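Local coordinates for flavin-containing monooxygenase (Allium sativum, PDB 6WPU), which probably oxygenates the sulfur of S-allyl-L-cysteine, using a bound FAD cofactor, in the way of flavin-containing monooxygenases, at residues A[37-42]-A[100-105]; A[351-356]-A[402-407]; A[397-402]-A[412-417]. All coordinates share one frame; numbering follows the deposited sequence.

Overall arrangement
The three contact centres lie 12 to 16 Å apart. Contact 1 ties helix 32-43, which follows the first strand of what is probably a Rossmann-type FAD-binding fold, to a loop; contact 2 packs helix 343-358 against helix 398-409; contact 3 sets the start of that same helix against the loop leading into helix 416-431, so contacts 2 and 3 share D402. E40 OE1 and K352 NZ, 2.8 Å apart, form a salt bridge between contacts 1 and 2. L101 CD2 meets I414 CD1 at 3.8 Å, joining contacts 1 and 3. The bound FAD is about 10 Å from the F399 side chain, 13 Å from that of R39 and 14 Å from that of L405.

Contact 1 of 3, residues A[37-42]-A[100-105]; sequences TARELR and FLDYPF. With SO4 (sulfate ion), chain C.
A salt-bridge network of R39, E40 and D102 joins helix 32-43 to the type I beta turn F100-Y103. R39 NH1 gives D102 OD1 a 2.7 Å bond on the syn lone pair of that oxygen, while R39 NH2 makes a weak bond to the same OD1. The carboxylate does not meet the guanidinium flat: the two planes stand 86° apart, and D102 OD2 lies over one face of the arginine group. Helix 32-43 follows strand 24-28 of the parallel sheet, and the turn between them, running into the start of the helix, carries glycines spaced as in the GxGxxG pattern, consistent with a Rossmann-type helix. CG of R39 is anti to the backbone N (chi1 180°) and the chain bends at chi3, which brings the guanidinium back beside the next residue. There NE, at 3.0 Å, and NH2, at 2.8 Å, both hold E40 OE2, reaching it from opposite faces of the carboxylate plane. This double hold probably limits rotation of the guanidinium. E348 is a further salt-bridge partner of R39 NH2, and R43 bridges both E40 OE2 and D102 OD2. One turn on, R42 meets a sulfate, probably from the crystallisation liquor, at its guanidinium edge: NH1 bonds SO4 O3 and NH2 bonds SO4 O1, each at 2.9 Å.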
loop_
_atom_site.group_PDB
_atom_site.type_symbol
_atom_site.label_atom_id
_atom_site.label_comp_id
_atom_site.label_asym_id
_atom_site.label_seq_id
_atom_site.Cartn_x
_atom_site.Cartn_y
_atom_site.Cartn_z
ATOM N N THR A 37 -5.091 -13.947 0.055
ATOM C CA THR A 37 -4.165 -15.027 -0.267
ATOM C C THR A 37 -4.572 -16.315 0.441
ATOM O O THR A 37 -4.544 -17.398 -0.157
ATOM C CB THR A 37 -2.724 -14.635 0.099
ATOM O OG1 THR A 37 -2.304 -13.534 -0.712
ATOM C CG2 THR A 37 -1.759 -15.804 -0.145
ATOM N N ALA A 38 -4.972 -16.209 1.712
ATOM C CA ALA A 38 -5.441 -17.376 2.447
ATOM C C ALA A 38 -6.649 -17.998 1.765
ATOM O O ALA A 38 -6.737 -19.227 1.637
ATOM C CB ALA A 38 -5.783 -16.991 3.885
ATOM N N ARG A 39 -7.591 -17.163 1.318
ATOM C CA ARG A 39 -8.773 -17.681 0.638
ATOM C C ARG A 39 -8.393 -18.391 -0.657
ATOM O O ARG A 39 -8.832 -19.520 -0.910
ATOM C CB ARG A 39 -9.760 -16.550 0.360
ATOM C CG ARG A 39 -11.026 -17.010 -0.358
ATOM C CD ARG A 39 -11.870 -15.804 -0.759
ATOM N NE ARG A 39 -11.371 -15.199 -1.990
ATOM C CZ ARG A 39 -11.995 -14.236 -2.670
ATOM N NH1 ARG A 39 -13.153 -13.740 -2.234
ATOM N NH2 ARG A 39 -11.457 -13.776 -3.796
ATOM N N GLU A 40 -7.543 -17.760 -1.473
ATOM C CA GLU A 40 -7.234 -18.319 -2.786
ATOM C C GLU A 40 -6.407 -19.595 -2.680
ATOM O O GLU A 40 -6.571 -20.500 -3.499
ATOM C CB GLU A 40 -6.516 -17.272 -3.645
ATOM C CG GLU A 40 -7.393 -16.064 -3.977
ATOM C CD GLU A 40 -8.660 -16.451 -4.748
ATOM O OE1 GLU A 40 -8.550 -17.233 -5.719
ATOM O OE2 GLU A 40 -9.764 -15.993 -4.375
ATOM N N LEU A 41 -5.516 -19.684 -1.687
ATOM C CA LEU A 41 -4.802 -20.932 -1.457
ATOM C C LEU A 41 -5.767 -22.036 -1.032
ATOM O O LEU A 41 -5.676 -23.166 -1.521
ATOM C CB LEU A 41 -3.704 -20.735 -0.404
ATOM C CG LEU A 41 -2.511 -19.881 -0.849
ATOM C CD1 LEU A 41 -1.622 -19.466 0.334
ATOM C CD2 LEU A 41 -1.708 -20.629 -1.884
ATOM N N ARG A 42 -6.702 -21.723 -0.125
ATOM C CA ARG A 42 -7.669 -22.723 0.311
ATOM C C ARG A 42 -8.540 -23.188 -0.851
ATOM O O ARG A 42 -8.801 -24.386 -0.999
ATOM C CB ARG A 42 -8.524 -22.161 1.453
ATOM C CG ARG A 42 -9.490 -23.201 2.079
ATOM C CD ARG A 42 -10.916 -23.062 1.540
ATOM N NE ARG A 42 -11.453 -21.723 1.779
ATOM C CZ ARG A 42 -12.413 -21.163 1.048
ATOM N NH1 ARG A 42 -12.940 -21.832 0.022
ATOM N NH2 ARG A 42 -12.835 -19.926 1.332
ATOM N N PHE A 100 -12.896 -6.613 -3.672
ATOM C CA PHE A 100 -12.542 -7.881 -4.299
ATOM C C PHE A 100 -13.531 -8.247 -5.405
ATOM O O PHE A 100 -14.724 -7.929 -5.344
ATOM C CB PHE A 100 -12.488 -8.987 -3.250
ATOM C CG PHE A 100 -11.366 -8.813 -2.254
ATOM C CD1 PHE A 100 -10.054 -8.956 -2.652
ATOM C CD2 PHE A 100 -11.634 -8.522 -0.925
ATOM C CE1 PHE A 100 -9.027 -8.803 -1.755
ATOM C CE2 PHE A 100 -10.618 -8.369 -0.015
ATOM C CZ PHE A 100 -9.301 -8.502 -0.424
ATOM N N LEU A 101 -13.012 -8.923 -6.433
ATOM C CA LEU A 101 -13.782 -9.170 -7.649
ATOM C C LEU A 101 -15.042 -9.993 -7.393
ATOM O O LEU A 101 -16.028 -9.862 -8.128
ATOM C CB LEU A 101 -12.894 -9.870 -8.681
ATOM C CG LEU A 101 -11.698 -9.021 -9.118
ATOM C CD1 LEU A 101 -10.774 -9.804 -10.019
ATOM C CD2 LEU A 101 -12.178 -7.736 -9.794
ATOM N N ASP A 102 -15.037 -10.864 -6.390
ATOM C CA ASP A 102 -16.226 -11.671 -6.127
ATOM C C ASP A 102 -16.880 -11.297 -4.802
ATOM O O ASP A 102 -17.615 -12.097 -4.223
ATOM C CB ASP A 102 -15.885 -13.164 -6.166
ATOM C CG ASP A 102 -14.962 -13.578 -5.032
ATOM O OD1 ASP A 102 -14.428 -12.689 -4.324
ATOM O OD2 ASP A 102 -14.783 -14.797 -4.837
ATOM N N TYR A 103 -16.632 -10.084 -4.316
ATOM C CA TYR A 103 -17.127 -9.656 -3.009
ATOM C C TYR A 103 -17.310 -8.148 -3.045
ATOM O O TYR A 103 -16.483 -7.391 -2.522
ATOM C CB TYR A 103 -16.156 -10.070 -1.902
ATOM C CG TYR A 103 -16.793 -10.076 -0.540
ATOM C CD1 TYR A 103 -17.886 -10.899 -0.270
ATOM C CD2 TYR A 103 -16.300 -9.268 0.481
ATOM C CE1 TYR A 103 -18.471 -10.915 0.982
ATOM C CE2 TYR A 103 -16.877 -9.272 1.735
ATOM C CZ TYR A 103 -17.958 -10.096 1.980
ATOM O OH TYR A 103 -18.527 -10.096 3.228
ATOM N N PRO A 104 -18.393 -7.673 -3.663
ATOM C CA PRO A 104 -18.540 -6.229 -3.903
ATOM C C PRO A 104 -18.533 -5.422 -2.616
ATOM O O PRO A 104 -19.164 -5.791 -1.626
ATOM C CB PRO A 104 -19.894 -6.127 -4.610
ATOM C CG PRO A 104 -20.052 -7.469 -5.286
ATOM C CD PRO A 104 -19.437 -8.457 -4.336
ATOM N N PHE A 105 -17.815 -4.298 -2.645
ATOM C CA PHE A 105 -17.710 -3.411 -1.486
ATOM C C PHE A 105 -18.931 -2.486 -1.445
ATOM O O PHE A 105 -18.836 -1.257 -1.507
ATOM C CB PHE A 105 -16.393 -2.639 -1.546
ATOM C CG PHE A 105 -16.110 -1.757 -0.339
ATOM C CD1 PHE A 105 -16.847 -1.863 0.833
ATOM C CD2 PHE A 105 -15.083 -0.814 -0.389
ATOM C CE1 PHE A 105 -16.573 -1.048 1.923
ATOM C CE2 PHE A 105 -14.802 0.006 0.704
ATOM C CZ PHE A 105 -15.547 -0.108 1.859
HETATM S S SO4 C . -15.788 -20.015 -1.198
HETATM O O1 SO4 C . -15.531 -19.808 0.227
HETATM O O2 SO4 C . -16.431 -18.836 -1.768
HETATM O O3 SO4 C . -14.552 -20.304 -1.905
HETATM O O4 SO4 C . -16.651 -21.183 -1.344
#

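Contact 2 of 3, residues A[351-356]-A[402-407]; sequences SKWIAA and DDWLAN
W353 of helix 343-358 meets W404 and L405 of helix 398-409 in a largely buried, apolar contact, with W404 the more exposed of the three and the backbones closest at W353 and L405, whose CA atoms are 6.4 Å apart. From CB outward, the W353 side chain first runs past the leucine: CB is 4.0 Å from L405 CD2, and CG and CD2 draw progressively nearer to the same methyl. The approach is tightest at CE3, 3.4 Å from L405 CD2, before CZ3 falls back from it. This methyl comes at the indole obliquely, on the same side of the ring plane as W404. Along the other branch, CE2 comes within 3.9 Å of W404 CZ3, and CZ2 lies 3.6 Å from W404 CH2. At the far end, CH2 of W353 still touches both CZ3 and CH2 of W404.

The two indoles form an edge-to-face, T-shaped pair: the six-membered edge of W404 points at the face of the W353 six-membered ring, with centroids 5.2 Å apart and planes at 83°. Both tryptophans hold CG anti to the backbone N (chi1 -176° in W353, -175° in W404), and in W404 this carries the end of the indole toward W353. Around them, I362 and L364 touch W353, F324 adds another edge-to-face ring, and K321 makes a cation-pi contact with W404. No hydrogen bond crosses between the two segments, so their cohesion rests on dispersion and on the weak electrostatic attraction of a slightly positive C-H edge for the electron-rich indole face.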
loop_
_atom_site.group_PDB
_atom_site.type_symbol
_atom_site.label_atom_id
_atom_site.label_comp_id
_atom_site.label_asym_id
_atom_site.label_seq_id
_atom_site.Cartn_x
_atom_site.Cartn_y
_atom_site.Cartn_z
ATOM N N SER A 351 -2.761 -13.786 -5.970
ATOM C CA SER A 351 -2.736 -14.977 -5.142
ATOM C C SER A 351 -3.496 -16.111 -5.817
ATOM O O SER A 351 -3.168 -17.281 -5.611
ATOM C CB SER A 351 -3.295 -14.655 -3.756
ATOM O OG SER A 351 -4.598 -14.115 -3.856
ATOM N N LYS A 352 -4.473 -15.771 -6.661
ATOM C CA LYS A 352 -5.116 -16.766 -7.509
ATOM C C LYS A 352 -4.098 -17.403 -8.452
ATOM O O LYS A 352 -4.099 -18.622 -8.660
ATOM C CB LYS A 352 -6.258 -16.104 -8.289
ATOM C CG LYS A 352 -7.336 -17.039 -8.807
ATOM C CD LYS A 352 -8.414 -16.255 -9.569
ATOM C CE LYS A 352 -9.233 -15.344 -8.650
ATOM N NZ LYS A 352 -10.155 -16.133 -7.763
ATOM N N TRP A 353 -3.202 -16.590 -9.007
ATOM C CA TRP A 353 -2.139 -17.094 -9.866
ATOM C C TRP A 353 -1.170 -17.971 -9.082
ATOM O O TRP A 353 -0.828 -19.086 -9.514
ATOM C CB TRP A 353 -1.411 -15.907 -10.493
ATOM C CG TRP A 353 -0.341 -16.242 -11.475
ATOM C CD1 TRP A 353 -0.387 -17.196 -12.461
ATOM C CD2 TRP A 353 0.940 -15.616 -11.578
ATOM N NE1 TRP A 353 0.796 -17.205 -13.165
ATOM C CE2 TRP A 353 1.624 -16.236 -12.649
ATOM C CE3 TRP A 353 1.582 -14.591 -10.865
ATOM C CZ2 TRP A 353 2.915 -15.863 -13.029
ATOM C CZ3 TRP A 353 2.860 -14.218 -11.247
ATOM C CH2 TRP A 353 3.512 -14.854 -12.324
ATOM N N ILE A 354 -0.726 -17.482 -7.919
ATOM C CA ILE A 354 0.214 -18.235 -7.095
ATOM C C ILE A 354 -0.366 -19.602 -6.740
ATOM O O ILE A 354 0.311 -20.628 -6.856
ATOM C CB ILE A 354 0.581 -17.442 -5.832
ATOM C CG1 ILE A 354 1.403 -16.197 -6.172
ATOM C CG2 ILE A 354 1.353 -18.331 -4.835
ATOM C CD1 ILE A 354 1.485 -15.242 -4.975
ATOM N N ALA A 355 -1.630 -19.628 -6.298
ATOM C CA ALA A 355 -2.246 -20.881 -5.868
ATOM C C ALA A 355 -2.319 -21.884 -7.014
ATOM O O ALA A 355 -2.028 -23.072 -6.828
ATOM C CB ALA A 355 -3.643 -20.618 -5.305
ATOM N N ALA A 356 -2.677 -21.414 -8.216
ATOM C CA ALA A 356 -2.768 -22.298 -9.368
ATOM C C ALA A 356 -1.397 -22.802 -9.802
ATOM O O ALA A 356 -1.277 -23.937 -10.282
ATOM C CB ALA A 356 -3.467 -21.578 -10.517
ATOM N N ASP A 402 -3.455 -6.851 -14.215
ATOM C CA ASP A 402 -4.519 -7.688 -13.663
ATOM C C ASP A 402 -5.053 -8.661 -14.709
ATOM O O ASP A 402 -5.217 -9.853 -14.434
ATOM C CB ASP A 402 -5.668 -6.823 -13.142
ATOM C CG ASP A 402 -5.335 -6.093 -11.853
ATOM O OD1 ASP A 402 -4.299 -6.386 -11.213
ATOM O OD2 ASP A 402 -6.138 -5.217 -11.480
ATOM N N ASP A 403 -5.345 -8.162 -15.917
ATOM C CA ASP A 403 -5.908 -9.031 -16.946
ATOM C C ASP A 403 -4.925 -10.124 -17.345
ATOM O O ASP A 403 -5.336 -11.258 -17.621
ATOM C CB ASP A 403 -6.326 -8.220 -18.171
ATOM C CG ASP A 403 -7.631 -7.472 -17.961
ATOM O OD1 ASP A 403 -8.331 -7.766 -16.976
ATOM O OD2 ASP A 403 -7.955 -6.582 -18.780
ATOM N N TRP A 404 -3.625 -9.806 -17.396
ATOM C CA TRP A 404 -2.637 -10.850 -17.652
ATOM C C TRP A 404 -2.718 -11.945 -16.589
ATOM O O TRP A 404 -2.689 -13.141 -16.908
ATOM C CB TRP A 404 -1.226 -10.259 -17.707
ATOM C CG TRP A 404 -0.199 -11.284 -18.091
ATOM C CD1 TRP A 404 0.212 -11.594 -19.351
ATOM C CD2 TRP A 404 0.515 -12.165 -17.208
ATOM N NE1 TRP A 404 1.144 -12.606 -19.313
ATOM C CE2 TRP A 404 1.347 -12.975 -18.010
ATOM C CE3 TRP A 404 0.532 -12.343 -15.821
ATOM C CZ2 TRP A 404 2.190 -13.942 -17.476
ATOM C CZ3 TRP A 404 1.373 -13.312 -15.284
ATOM C CH2 TRP A 404 2.195 -14.095 -16.113
ATOM N N LEU A 405 -2.838 -11.554 -15.323
ATOM C CA LEU A 405 -3.005 -12.539 -14.266
ATOM C C LEU A 405 -4.304 -13.314 -14.449
ATOM O O LEU A 405 -4.325 -14.546 -14.342
ATOM C CB LEU A 405 -2.967 -11.851 -12.899
ATOM C CG LEU A 405 -1.626 -11.274 -12.430
ATOM C CD1 LEU A 405 -1.805 -10.396 -11.192
ATOM C CD2 LEU A 405 -0.651 -12.383 -12.156
ATOM N N ALA A 406 -5.402 -12.609 -14.745
ATOM C CA ALA A 406 -6.682 -13.288 -14.953
ATOM C C ALA A 406 -6.594 -14.302 -16.089
ATOM O O ALA A 406 -7.125 -15.419 -15.988
ATOM C CB ALA A 406 -7.783 -12.266 -15.233
ATOM N N ASN A 407 -5.921 -13.940 -17.179
ATOM C CA ASN A 407 -5.797 -14.886 -18.277
ATOM C C ASN A 407 -4.927 -16.078 -17.899
ATOM O O ASN A 407 -5.176 -17.196 -18.362
ATOM C CB ASN A 407 -5.248 -14.191 -19.516
ATOM C CG ASN A 407 -5.339 -15.072 -20.746
ATOM O OD1 ASN A 407 -6.393 -15.167 -21.375
ATOM N ND2 ASN A 407 -4.243 -15.743 -21.079
#

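Contact 3 of 3, residues A[397-402]-A[412-417]; sequences NQFDYD and SCIEEW
I414, on the loop leading into helix 416-431, fits its branched side chain against F399 and D402 at the start of helix 398-409. The two branches divide the work. CG2, anti to the backbone N of I414, reaches F399 CD1 at 3.8 Å, while CG1, anti to the carbonyl carbon (chi1 -66°), lies 3.8 Å from D402 CB. A further bend at chi2, -58°, leaves CD1 beside the aspartate, 4.1 Å from D402 OD2. F399 likewise holds CG anti to its carbonyl carbon (chi1 -61°), which turns CD1 toward I414, and D402 makes the same choice, bringing OD2 near the isoleucine. F399 and I414 cross at about a right angle, and the methyl meets the phenyl obliquely at its CD1 corner. The phenyl has Q398 CG over the centre of one face, 3.7 Å above the plane, which helps to fix its position, and Y422 makes an edge-to-face pair with it. D402 takes part through its CB and one carboxylate oxygen.

The loop is also held by its backbone, since I414 N bonds to D403 OD1 of the same helix. Together these contacts hold the linker between helices 398-409 and 416-431 against the first of them, with L101 from contact 1 touching the isoleucine as well. An alanine here would lack CG1, CG2 and CD1 and is likely to leave F399 CD1 and D402 CB without their apolar neighbour, opening a gap between helix and loop. Between the two segments no hydrogen bond forms; van der Waals fit carries the contact, and the hydrocarbon side chain of I414 offers D402 none.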
loop_
_atom_site.group_PDB
_atom_site.type_symbol
_atom_site.label_atom_id
_atom_site.label_comp_id
_atom_site.label_asym_id
_atom_site.label_seq_id
_atom_site.Cartn_x
_atom_site.Cartn_y
_atom_site.Cartn_z
ATOM N N ASN A 397 -0.736 0.930 -16.431
ATOM C CA ASN A 397 -1.218 -0.292 -17.063
ATOM C C ASN A 397 -1.652 -1.338 -16.045
ATOM O O ASN A 397 -1.563 -2.538 -16.317
ATOM C CB ASN A 397 -0.152 -0.879 -17.989
ATOM N N GLN A 398 -2.160 -0.903 -14.882
ATOM C CA GLN A 398 -2.402 -1.842 -13.786
ATOM C C GLN A 398 -3.484 -2.860 -14.133
ATOM O O GLN A 398 -3.409 -4.014 -13.702
ATOM C CB GLN A 398 -2.791 -1.095 -12.518
ATOM C CG GLN A 398 -4.199 -0.562 -12.560
ATOM C CD GLN A 398 -4.608 0.020 -11.253
ATOM O OE1 GLN A 398 -5.014 -0.704 -10.337
ATOM N NE2 GLN A 398 -4.479 1.342 -11.132
ATOM N N PHE A 399 -4.504 -2.458 -14.894
ATOM C CA PHE A 399 -5.567 -3.397 -15.217
ATOM C C PHE A 399 -5.174 -4.327 -16.350
ATOM O O PHE A 399 -5.731 -5.424 -16.449
ATOM C CB PHE A 399 -6.858 -2.650 -15.556
ATOM C CG PHE A 399 -7.372 -1.814 -14.424
ATOM C CD1 PHE A 399 -7.708 -2.404 -13.212
ATOM C CD2 PHE A 399 -7.499 -0.433 -14.558
ATOM C CE1 PHE A 399 -8.175 -1.647 -12.161
ATOM C CE2 PHE A 399 -7.959 0.335 -13.507
ATOM C CZ PHE A 399 -8.298 -0.272 -12.306
ATOM N N ASP A 400 -4.229 -3.910 -17.200
ATOM C CA ASP A 400 -3.624 -4.841 -18.145
ATOM C C ASP A 400 -2.811 -5.898 -17.412
ATOM O O ASP A 400 -2.802 -7.071 -17.809
ATOM C CB ASP A 400 -2.736 -4.088 -19.132
ATOM C CG ASP A 400 -3.511 -3.082 -19.968
ATOM O OD1 ASP A 400 -4.724 -3.299 -20.189
ATOM O OD2 ASP A 400 -2.903 -2.080 -20.401
ATOM N N TYR A 401 -2.109 -5.487 -16.348
ATOM C CA TYR A 401 -1.414 -6.438 -15.491
ATOM C C TYR A 401 -2.401 -7.397 -14.836
ATOM O O TYR A 401 -2.212 -8.622 -14.872
ATOM C CB TYR A 401 -0.599 -5.682 -14.440
ATOM C CG TYR A 401 0.033 -6.566 -13.392
ATOM C CD1 TYR A 401 -0.542 -6.702 -12.137
ATOM C CD2 TYR A 401 1.203 -7.265 -13.656
ATOM C CE1 TYR A 401 0.034 -7.499 -11.165
ATOM C CE2 TYR A 401 1.787 -8.086 -12.688
ATOM C CZ TYR A 401 1.193 -8.200 -11.446
ATOM O OH TYR A 401 1.768 -9.011 -10.474
ATOM N N ASP A 402 -3.455 -6.851 -14.215
ATOM C CA ASP A 402 -4.519 -7.688 -13.663
ATOM C C ASP A 402 -5.053 -8.661 -14.709
ATOM O O ASP A 402 -5.217 -9.853 -14.434
ATOM C CB ASP A 402 -5.668 -6.823 -13.142
ATOM C CG ASP A 402 -5.335 -6.093 -11.853
ATOM O OD1 ASP A 402 -4.299 -6.386 -11.213
ATOM O OD2 ASP A 402 -6.138 -5.217 -11.480
ATOM N N SER A 412 -12.149 -14.207 -15.173
ATOM C CA SER A 412 -12.687 -13.088 -15.932
ATOM C C SER A 412 -11.751 -11.889 -15.848
ATOM O O SER A 412 -11.005 -11.727 -14.883
ATOM C CB SER A 412 -14.062 -12.701 -15.400
ATOM O OG SER A 412 -15.001 -13.721 -15.680
ATOM N N CYS A 413 -11.788 -11.059 -16.885
ATOM C CA CYS A 413 -11.016 -9.823 -16.952
ATOM C C CYS A 413 -11.698 -8.714 -16.147
ATOM O O CYS A 413 -12.868 -8.815 -15.770
ATOM C CB CYS A 413 -10.831 -9.388 -18.416
ATOM S SG CYS A 413 -9.710 -10.464 -19.413
ATOM N N ILE A 414 -10.938 -7.649 -15.866
ATOM C CA ILE A 414 -11.482 -6.524 -15.115
ATOM C C ILE A 414 -12.640 -5.905 -15.893
ATOM O O ILE A 414 -12.581 -5.754 -17.124
ATOM C CB ILE A 414 -10.378 -5.494 -14.821
ATOM C CG1 ILE A 414 -9.328 -6.086 -13.876
ATOM C CG2 ILE A 414 -10.953 -4.207 -14.221
ATOM C CD1 ILE A 414 -9.888 -6.569 -12.539
ATOM N N GLU A 415 -13.715 -5.575 -15.171
ATOM C CA GLU A 415 -14.904 -5.008 -15.794
ATOM C C GLU A 415 -14.578 -3.653 -16.420
ATOM O O GLU A 415 -13.713 -2.911 -15.941
ATOM C CB GLU A 415 -16.030 -4.850 -14.765
ATOM C CG GLU A 415 -16.310 -6.049 -13.864
ATOM C CD GLU A 415 -15.519 -5.992 -12.560
ATOM O OE1 GLU A 415 -14.352 -5.540 -12.589
ATOM O OE2 GLU A 415 -16.068 -6.379 -11.501
ATOM N N GLU A 416 -15.289 -3.329 -17.504
ATOM C CA GLU A 416 -15.054 -2.055 -18.182
ATOM C C GLU A 416 -15.440 -0.876 -17.303
ATOM O O GLU A 416 -14.734 0.141 -17.278
ATOM C CB GLU A 416 -15.819 -1.996 -19.506
ATOM C CG GLU A 416 -15.067 -2.597 -20.668
ATOM C CD GLU A 416 -15.316 -4.081 -20.804
ATOM O OE1 GLU A 416 -16.196 -4.594 -20.079
ATOM O OE2 GLU A 416 -14.633 -4.727 -21.635
ATOM N N TRP A 417 -16.559 -0.987 -16.578
ATOM C CA TRP A 417 -16.950 0.090 -15.676
ATOM C C TRP A 417 -15.866 0.366 -14.634
ATOM O O TRP A 417 -15.710 1.508 -14.189
ATOM C CB TRP A 417 -18.292 -0.237 -15.002
ATOM C CG TRP A 417 -18.266 -1.418 -14.069
ATOM C CD1 TRP A 417 -18.750 -2.666 -14.324
ATOM C CD2 TRP A 417 -17.730 -1.461 -12.724
ATOM N NE1 TRP A 417 -18.549 -3.485 -13.233
ATOM C CE2 TRP A 417 -17.925 -2.773 -12.241
ATOM C CE3 TRP A 417 -17.112 -0.516 -11.886
ATOM C CZ2 TRP A 417 -17.513 -3.170 -10.962
ATOM C CZ3 TRP A 417 -16.693 -0.912 -10.619
ATOM C CH2 TRP A 417 -16.902 -2.228 -10.168
#